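Local coordinates for protein putative isocitrate dehydrogenase, NAD-dependent (Methylococcus capsulatus, PDB 6LKY) that probably catalyses the NAD-dependent oxidative decarboxylation of isocitrate, as a magnesium-dependent member of the isocitrate and isopropylmalate dehydrogenase family, at residues L55-I58 against R59-I63; V80-T83 against L84-L88. The protein carries 1 engineered substitution. All blocks are in the same frame, centred on the assembly; numbering follows the deposited sequence.

Interaction 1 of 2, residues L55-I58 against R59-I63; sequences LDSI and RANRI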
# COMPACT_ATOMS: atom_id res chain seq x y z
N LEU A 55 16.76 -14.45 23.19
CA LEU A 55 17.62 -13.34 22.77
C LEU A 55 19.09 -13.67 22.99
O LEU A 55 19.93 -13.42 22.12
CB LEU A 55 17.23 -12.08 23.54
CG LEU A 55 16.73 -10.88 22.75
CD1 LEU A 55 16.56 -9.70 23.70
CD2 LEU A 55 17.69 -10.53 21.62
N ASP A 56 19.42 -14.23 24.17
CA ASP A 56 20.79 -14.64 24.44
C ASP A 56 21.29 -15.62 23.39
O ASP A 56 22.43 -15.50 22.90
CB ASP A 56 20.89 -15.28 25.84
CG ASP A 56 20.54 -14.30 26.95
OD1 ASP A 56 20.53 -13.08 26.69
OD2 ASP A 56 20.27 -14.76 28.09
N SER A 57 20.45 -16.59 23.01
CA SER A 57 20.83 -17.57 21.99
C SER A 57 21.12 -16.90 20.66
O SER A 57 22.10 -17.23 19.98
CB SER A 57 19.74 -18.62 21.85
OG SER A 57 19.90 -19.38 20.66
N ILE A 58 20.26 -15.96 20.24
CA ILE A 58 20.49 -15.30 18.96
C ILE A 58 21.76 -14.46 19.01
O ILE A 58 22.54 -14.43 18.06
CB ILE A 58 19.28 -14.45 18.52
CG1 ILE A 58 18.02 -15.32 18.44
CG2 ILE A 58 19.57 -13.81 17.15
CD1 ILE A 58 16.74 -14.54 18.24
N ARG A 59 22.00 -13.76 20.12
CA ARG A 59 23.21 -12.95 20.19
C ARG A 59 24.46 -13.80 20.27
O ARG A 59 25.53 -13.35 19.86
CB ARG A 59 23.13 -11.98 21.35
CG ARG A 59 22.07 -10.95 21.12
CD ARG A 59 22.33 -9.68 21.87
NE ARG A 59 21.52 -9.62 23.07
CZ ARG A 59 20.73 -8.60 23.35
NH1 ARG A 59 20.66 -7.58 22.50
NH2 ARG A 59 20.01 -8.60 24.47
N ALA A 60 24.35 -15.02 20.80
CA ALA A 60 25.50 -15.93 20.78
C ALA A 60 25.75 -16.46 19.38
O ALA A 60 26.88 -16.42 18.88
CB ALA A 60 25.28 -17.08 21.77
N ASN A 61 24.70 -16.97 18.71
CA ASN A 61 24.88 -17.63 17.43
C ASN A 61 25.00 -16.68 16.25
O ASN A 61 25.64 -17.03 15.25
CB ASN A 61 23.72 -18.60 17.18
CG ASN A 61 23.65 -19.70 18.22
OD1 ASN A 61 24.64 -19.99 18.89
ND2 ASN A 61 22.47 -20.31 18.35
N ARG A 62 24.34 -15.51 16.30
CA ARG A 62 24.35 -14.45 15.30
C ARG A 62 23.47 -14.79 14.10
O ARG A 62 23.34 -13.95 13.20
CB ARG A 62 25.76 -14.09 14.77
CG ARG A 62 26.80 -13.68 15.82
CD ARG A 62 26.22 -12.89 17.00
NE ARG A 62 25.87 -11.49 16.71
CZ ARG A 62 25.53 -10.60 17.64
NH1 ARG A 62 25.51 -10.94 18.92
NH2 ARG A 62 25.22 -9.35 17.30
N ILE A 63 22.90 -15.99 14.03
CA ILE A 63 22.03 -16.40 12.92
C ILE A 63 20.77 -17.03 13.50
O ILE A 63 20.83 -17.83 14.44
CB ILE A 63 22.73 -17.39 11.97
CG1 ILE A 63 24.11 -16.86 11.54
CG2 ILE A 63 21.87 -17.65 10.74
CD1 ILE A 63 24.03 -15.65 10.63
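Arg-59 folds back over Leu-55, one helical turn earlier, so that a leucine methyl packs on the guanidinium. The two side chains cross obliquely. Leu-55 CD2 sits over the centre of one guanidinium face, 4.0 Å from Arg-59 CZ, while Leu-55 CD1 approaches Arg-59 NH2 at 3.7 Å. A bend at chi3 (-101°) turns the end of the arginine back toward the leucine. Asp-56 OD1 lies 5.0 Å from Arg-59 NH2, not in contact, where opposite charges would probably attract only mildly.

Four i to i+4 backbone bonds link the two segments. Arg-59 N donates to Leu-55 O at 2.9 Å, Ala-60 N and Asn-61 N repeat the pattern to Asp-56 O and Ser-57 O, and Arg-62 N closes it on Ile-58 O at 2.7 Å. These are the last turns of helix 52-61, which leads directly into the parallel strand 63-66 of the large mixed sheet of this family's fold. Arg-62, with phi of 77°, is where the chain leaves helical geometry.

Arg-62 also turns its side chain back on this exit. Its NH1 donates to Arg-59 O at 2.6 Å; the carbonyl oxygen lies at the guanidinium edge, and the N-H meets it in the carbonyl plane on a lone pair. Bends at chi2 and chi3 bring the arginine back to this carbonyl, and Arg-62 NE is bonded to Asp-255 O. On another side of the helix, Ser-57 OG and Asn-61 ND2 are not bonded to each other but share a partner, each being hydrogen-bonded to Thr-5 OG1 of strand 2-7. Ser-57 OG also bonds to Asp-34 OD2, which links the helix to two neighbouring strands.

Interaction 2 of 2, residues V80-T83 against L84-L88; sequences VNVT and LRQAL. Engineered in segment 84-88: Leu-88 (natural residue Phe). With NAD (nicotinamide-adenine-dinucleotide), chain C; CIT (citric acid), chain E.
Arg-85 reaches along the helix past Asn-81, one turn earlier, and ends on the bound citrate. Its CB lies 3.6 Å from Asn-81 O, and CG comes closer to that same oxygen, at 3.2 Å. CD remains beside the carbonyl, whose oxygen accepts the backbone N-H of Arg-85 at 3.0 Å from Arg-85 N to Asn-81 O. From CG to NE the chain is extended (chi2 159°, chi3 179°), which carries the guanidinium beyond the helix backbone. NE has a weak hydrogen bond to Asn-251 OD1. At CZ, Asn-81 CB sits over the centre of one face, 4.2 Å away, and Val-82 CG2 approaches NH1 obliquely. The two terminal nitrogens separate their work: NH1 donates to citrate O5 at 3.0 Å, and NH2 to citrate O1 at 2.6 Å with an N-H...O angle of 166°. NH2 also forms a salt bridge with Glu-260. Cutting Arg-85 back to an alanine would take away both donors, and two citrate carboxylates and Glu-260 would probably lose this positive partner.

Asn-81 serves the same pocket from the first turn of helix 80-87. Its ND2 donates to citrate O3 at 2.9 Å, and the amide lies against the carboxamide of the NAD nicotinamide, while OD1 accepts from Lys-66 NZ. Elsewhere on the helix Val-80 CG1 lies side by side with Leu-84 CD2 (3.7 Å), and Val-82 lies alongside the extended Gln-86, whose NE2 bonds to Tyr-123 O.

Citrate probably comes from the crystallisation liquor, yet it is a tricarboxylate like isocitrate. With Arg-95, Arg-116 and Lys-174 of the second subunit also bonded to it, next to the nicotinamide, this is consistent with a pocket suited to a tricarboxylate substrate.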
# COMPACT_ATOMS: atom_id res chain seq x y z
N VAL A 80 6.98 -9.21 18.62
CA VAL A 80 8.28 -9.82 18.87
C VAL A 80 9.15 -9.73 17.62
O VAL A 80 10.38 -9.64 17.72
CB VAL A 80 8.10 -11.27 19.35
CG1 VAL A 80 9.46 -11.92 19.63
CG2 VAL A 80 7.21 -11.30 20.60
N ASN A 81 8.56 -9.76 16.43
CA ASN A 81 9.35 -9.58 15.21
C ASN A 81 10.09 -8.26 15.24
O ASN A 81 11.30 -8.19 14.98
CB ASN A 81 8.44 -9.68 13.99
CG ASN A 81 7.66 -10.98 13.95
OD1 ASN A 81 8.26 -12.06 13.92
ND2 ASN A 81 6.33 -10.89 14.00
N VAL A 82 9.36 -7.20 15.62
CA VAL A 82 9.94 -5.87 15.64
C VAL A 82 10.96 -5.75 16.76
O VAL A 82 12.04 -5.16 16.58
CB VAL A 82 8.82 -4.83 15.76
CG1 VAL A 82 9.39 -3.45 16.09
CG2 VAL A 82 7.99 -4.83 14.47
N THR A 83 10.62 -6.29 17.94
CA THR A 83 11.55 -6.27 19.07
C THR A 83 12.86 -6.97 18.70
O THR A 83 13.94 -6.46 19.01
CB THR A 83 10.93 -6.92 20.29
OG1 THR A 83 9.82 -6.14 20.74
CG2 THR A 83 11.95 -7.02 21.42
N LEU A 84 12.78 -8.13 18.06
CA LEU A 84 13.99 -8.83 17.62
C LEU A 84 14.80 -7.97 16.65
O LEU A 84 16.01 -7.77 16.84
CB LEU A 84 13.61 -10.17 16.96
CG LEU A 84 13.81 -11.52 17.66
CD1 LEU A 84 14.26 -11.42 19.11
CD2 LEU A 84 12.55 -12.34 17.56
N ARG A 85 14.14 -7.43 15.61
CA ARG A 85 14.84 -6.59 14.63
C ARG A 85 15.57 -5.44 15.31
O ARG A 85 16.72 -5.12 14.97
CB ARG A 85 13.86 -6.03 13.60
CG ARG A 85 13.24 -7.06 12.69
CD ARG A 85 11.95 -6.57 12.07
NE ARG A 85 11.39 -7.60 11.19
CZ ARG A 85 10.14 -7.62 10.75
NH1 ARG A 85 9.29 -6.65 11.10
NH2 ARG A 85 9.73 -8.60 9.96
N GLN A 86 14.92 -4.80 16.28
CA GLN A 86 15.52 -3.63 16.93
C GLN A 86 16.58 -4.01 17.96
O GLN A 86 17.63 -3.35 18.02
CB GLN A 86 14.42 -2.79 17.59
CG GLN A 86 13.49 -2.17 16.55
CD GLN A 86 12.31 -1.45 17.17
OE1 GLN A 86 11.98 -1.67 18.34
NE2 GLN A 86 11.66 -0.61 16.39
N ALA A 87 16.34 -5.05 18.76
CA ALA A 87 17.30 -5.48 19.77
C ALA A 87 18.59 -5.99 19.13
O ALA A 87 19.67 -5.83 19.71
CB ALA A 87 16.68 -6.57 20.65
N LEU A 88 18.50 -6.57 17.94
CA LEU A 88 19.67 -7.08 17.24
C LEU A 88 20.19 -6.11 16.17
O LEU A 88 21.11 -6.47 15.44
CB LEU A 88 19.35 -8.43 16.60
CG LEU A 88 18.96 -9.49 17.62
CD1 LEU A 88 18.19 -10.62 16.94
CD2 LEU A 88 20.21 -9.98 18.31
PA NAD C . -1.20 -13.73 7.42
O1A NAD C . -1.00 -14.61 8.63
O2A NAD C . 0.06 -13.63 6.62
O5B NAD C . -2.44 -14.28 6.57
C5B NAD C . -2.86 -13.55 5.42
C4B NAD C . -3.50 -14.50 4.44
O4B NAD C . -2.43 -15.22 3.79
C3B NAD C . -4.38 -15.50 5.18
O3B NAD C . -5.58 -15.75 4.45
C2B NAD C . -3.52 -16.75 5.24
O2B NAD C . -4.26 -17.98 5.28
C1B NAD C . -2.62 -16.62 4.01
N9A NAD C . -1.40 -17.31 4.40
C8A NAD C . -0.20 -16.54 4.77
N7A NAD C . 0.76 -17.65 4.84
C5A NAD C . 0.56 -18.34 3.57
C6A NAD C . 0.90 -19.81 3.68
N6A NAD C . 2.36 -19.96 3.75
N1A NAD C . 0.40 -20.47 2.46
C2A NAD C . -1.07 -20.41 2.30
N3A NAD C . -1.68 -19.50 3.26
C4A NAD C . -0.93 -18.25 3.36
O3 NAD C . -1.57 -12.23 7.85
PN NAD C . -2.64 -11.79 8.96
O1N NAD C . -3.82 -12.71 9.06
O2N NAD C . -3.03 -10.37 8.60
O5D NAD C . -1.86 -11.80 10.37
C5D NAD C . -1.85 -12.99 11.19
C4D NAD C . -0.81 -12.83 12.29
O4D NAD C . 0.53 -12.96 11.76
C3D NAD C . -0.91 -11.46 12.96
O3D NAD C . -0.87 -11.67 14.37
C2D NAD C . 0.34 -10.75 12.48
O2D NAD C . 0.87 -9.82 13.43
C1D NAD C . 1.33 -11.89 12.28
N1N NAD C . 2.44 -11.41 11.41
C2N NAD C . 3.63 -12.24 11.46
C3N NAD C . 4.69 -11.48 10.69
C7N NAD C . 6.12 -11.96 11.00
O7N NAD C . 6.95 -11.93 9.85
N7N NAD C . 6.12 -13.26 11.67
C4N NAD C . 4.39 -11.33 9.21
C5N NAD C . 2.98 -10.86 8.96
C6N NAD C . 1.93 -11.10 10.05
C1 CIT E . 6.26 -8.42 9.09
O1 CIT E . 7.36 -8.95 8.84
O2 CIT E . 5.60 -7.95 8.13
C2 CIT E . 5.77 -8.33 10.52
C3 CIT E . 4.82 -7.16 10.73
O7 CIT E . 3.58 -7.44 10.07
C4 CIT E . 4.57 -6.88 12.20
C5 CIT E . 4.11 -8.10 12.94
O3 CIT E . 4.76 -8.50 13.92
O4 CIT E . 3.07 -8.70 12.59
C6 CIT E . 5.41 -5.90 10.15
O5 CIT E . 6.65 -5.81 10.03
O6 CIT E . 4.65 -4.95 9.80

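From the N terminus, interaction 1 comes first, on the last turns of helix 52-61 and its exit into strand 63-66; interaction 2 follows on helix 80-87. Each lies within one continuous stretch and closes only local helical turns, so the two stand in series, neither nested nor crossed, with centres about 12 Å apart. Helix 52-61 nevertheless touches helix 80-87 and the residue just after it: Ile-58 CG2 is 3.5 Å from CD1 of the engineered Leu-88, and Ile-58 CD1 is 4.1 Å from Leu-84 CD1. This apolar interface joins the helix preceding a strand of the large mixed sheet to the helix that carries the citrate- and NAD-facing side chains.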